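Long-range contact in sensor protein (PDB 2X7X), which binds beta-D-fructose through its periplasmic domain and, as part of a hybrid two-component system, probably signals by phosphorylating itself on histidine: residues A[17-22]-A[222-227]. Numbering follows the deposited sequence.
With FRU (beta-D-fructofuranose), chain E.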
loop_
_atom_site.group_PDB
_atom_site.type_symbol
_atom_site.label_atom_id
_atom_site.label_comp_id
_atom_site.label_asym_id
_atom_site.label_seq_id
_atom_site.Cartn_x
_atom_site.Cartn_y
_atom_site.Cartn_z
ATOM N N ASP A 17 6.313 19.035 11.539
ATOM C CA ASP A 17 5.223 18.115 11.911
ATOM C C ASP A 17 5.491 16.749 11.265
ATOM O O ASP A 17 6.502 16.578 10.585
ATOM C CB ASP A 17 3.870 18.660 11.428
ATOM C CG ASP A 17 3.923 19.178 9.981
ATOM O OD1 ASP A 17 3.574 20.362 9.781
ATOM O OD2 ASP A 17 4.332 18.425 9.056
ATOM N N SER A 18 4.576 15.795 11.435
ATOM C CA SER A 18 4.793 14.433 10.924
ATOM C C SER A 18 4.853 14.336 9.392
ATOM O O SER A 18 5.451 13.396 8.852
ATOM C CB SER A 18 3.762 13.451 11.493
ATOM O OG SER A 18 2.462 13.795 11.070
ATOM N N TRP A 19 4.241 15.303 8.705
ATOM C CA TRP A 19 4.305 15.376 7.246
ATOM C C TRP A 19 5.694 15.838 6.784
ATOM O O TRP A 19 6.342 15.159 5.992
ATOM C CB TRP A 19 3.200 16.286 6.703
ATOM C CG TRP A 19 3.042 16.193 5.218
ATOM C CD1 TRP A 19 2.204 15.370 4.533
ATOM C CD2 TRP A 19 3.759 16.947 4.234
ATOM N NE1 TRP A 19 2.350 15.567 3.179
ATOM C CE2 TRP A 19 3.301 16.529 2.971
ATOM C CE3 TRP A 19 4.749 17.941 4.301
ATOM C CZ2 TRP A 19 3.789 17.066 1.782
ATOM C CZ3 TRP A 19 5.236 18.471 3.118
ATOM C CH2 TRP A 19 4.756 18.032 1.875
ATOM N N ARG A 20 6.153 16.980 7.293
ATOM C CA ARG A 20 7.539 17.420 7.068
ATOM C C ARG A 20 8.562 16.358 7.514
ATOM O O ARG A 20 9.490 16.026 6.766
ATOM C CB ARG A 20 7.830 18.767 7.744
ATOM C CG ARG A 20 6.840 19.885 7.443
ATOM C CD ARG A 20 6.927 20.423 6.011
ATOM N NE ARG A 20 5.713 21.148 5.627
ATOM C CZ ARG A 20 5.477 21.651 4.410
ATOM N NH1 ARG A 20 4.334 22.280 4.160
ATOM N NH2 ARG A 20 6.379 21.537 3.434
ATOM N N HIS A 21 8.370 15.806 8.710
ATOM C CA HIS A 21 9.249 14.760 9.222
ATOM C C HIS A 21 9.445 13.651 8.196
ATOM O O HIS A 21 10.576 13.272 7.890
ATOM C CB HIS A 21 8.726 14.191 10.536
ATOM C CG HIS A 21 9.751 13.405 11.290
ATOM N ND1 HIS A 21 10.728 14.006 12.062
ATOM C CD2 HIS A 21 9.970 12.069 11.377
ATOM C CE1 HIS A 21 11.498 13.072 12.597
ATOM N NE2 HIS A 21 11.060 11.889 12.199
ATOM N N LYS A 22 8.339 13.167 7.640
ATOM C CA LYS A 22 8.390 12.127 6.625
ATOM C C LYS A 22 9.169 12.540 5.360
ATOM O O LYS A 22 9.931 11.738 4.808
ATOM C CB LYS A 22 6.984 11.666 6.249
ATOM C CG LYS A 22 6.980 10.336 5.520
ATOM C CD LYS A 22 5.683 10.077 4.819
ATOM C CE LYS A 22 5.839 8.928 3.850
ATOM N NZ LYS A 22 5.099 9.201 2.589
ATOM N N ASP A 222 -3.900 14.704 3.147
ATOM C CA ASP A 222 -2.515 14.352 3.505
ATOM C C ASP A 222 -2.353 12.845 3.422
ATOM O O ASP A 222 -1.469 12.351 2.710
ATOM C CB ASP A 222 -2.082 14.859 4.886
ATOM C CG ASP A 222 -1.590 16.306 4.871
ATOM O OD1 ASP A 222 -1.258 16.856 3.803
ATOM O OD2 ASP A 222 -1.543 16.908 5.962
ATOM N N ALA A 223 -3.216 12.127 4.147
ATOM C CA ALA A 223 -3.247 10.653 4.144
ATOM C C ALA A 223 -1.918 9.970 4.494
ATOM O O ALA A 223 -1.509 9.038 3.811
ATOM C CB ALA A 223 -3.779 10.124 2.792
ATOM N N LEU A 224 -1.252 10.434 5.548
ATOM C CA LEU A 224 -0.013 9.791 6.030
ATOM C C LEU A 224 -0.317 8.474 6.741
ATOM O O LEU A 224 -1.364 8.344 7.376
ATOM C CB LEU A 224 0.731 10.709 7.011
ATOM C CG LEU A 224 1.330 12.035 6.535
ATOM C CD1 LEU A 224 1.786 12.905 7.718
ATOM C CD2 LEU A 224 2.481 11.783 5.578
ATOM N N PRO A 225 0.597 7.495 6.636
ATOM C CA PRO A 225 0.531 6.290 7.478
ATOM C C PRO A 225 1.080 6.592 8.865
ATOM O O PRO A 225 1.535 7.701 9.098
ATOM C CB PRO A 225 1.454 5.306 6.758
ATOM C CG PRO A 225 2.444 6.181 6.025
ATOM C CD PRO A 225 1.690 7.430 5.643
ATOM N N GLY A 226 1.045 5.621 9.775
ATOM C CA GLY A 226 1.574 5.810 11.123
ATOM C C GLY A 226 0.538 6.219 12.151
ATOM O O GLY A 226 -0.550 6.683 11.794
ATOM N N LYS A 227 0.890 6.049 13.426
ATOM C CA LYS A 227 0.039 6.430 14.558
ATOM C C LYS A 227 -0.254 7.932 14.521
ATOM O O LYS A 227 0.614 8.719 14.156
ATOM C CB LYS A 227 0.698 6.037 15.898
ATOM C CG LYS A 227 -0.176 6.306 17.157
ATOM C CD LYS A 227 0.611 6.205 18.484
HETATM C C1 FRU E . 2.608 20.011 6.359
HETATM C C2 FRU E . 1.286 20.605 5.907
HETATM C C3 FRU E . 0.314 19.537 5.413
HETATM C C4 FRU E . -0.348 20.228 4.237
HETATM C C5 FRU E . 0.834 20.977 3.637
HETATM C C6 FRU E . 0.471 22.184 2.773
HETATM O O1 FRU E . 3.327 20.971 7.129
HETATM O O2 FRU E . 0.744 21.377 6.984
HETATM O O3 FRU E . -0.603 19.101 6.427
HETATM O O4 FRU E . -0.960 19.310 3.325
HETATM O O5 FRU E . 1.533 21.451 4.791
HETATM O O6 FRU E . 1.665 22.720 2.171
#
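Trp-19 and Leu-224 meet across the cleft of a periplasmic-binding-protein fold, whose two lobes close on a sugar, here beta-D-fructofuranose. From one lobe, the N-terminal end of helix 18-31 supplies Arg-20, and the N-cap residue before it is Asp-17; from the other, the loop after strand 217-220 supplies Asp-222. Asp-17 OD1 accepts from FRU O1 at 2.7 Å, and Arg-20 NE donates to the same hydroxyl oxygen at 2.8 Å. Asp-222 takes FRU O4 on OD1 and FRU O3 on OD2, gripping neighbouring hydroxyls with one carboxylate. One face of the Trp-19 indole lies under FRU C3, offset toward the ring's rim, while NE1 is held by Tyr-245 O. With CG anti to the backbone N (chi1 -169°), the indole lies between the sugar and Leu-224, whose CD2 is 3.7 Å from Trp-19 CD1, oblique to the ring. Leu-224 CD2 also touches Lys-22 CD, and Leu-224 CD1 lies against Trp-19 CA. At Asp-17, an alanine would probably leave FRU O1 without its carboxylate acceptor and the first helical turn uncapped. That cap rests chiefly on Arg-20 N, which meets Asp-17 OD2 at 2.9 Å, nearly straight at 172°.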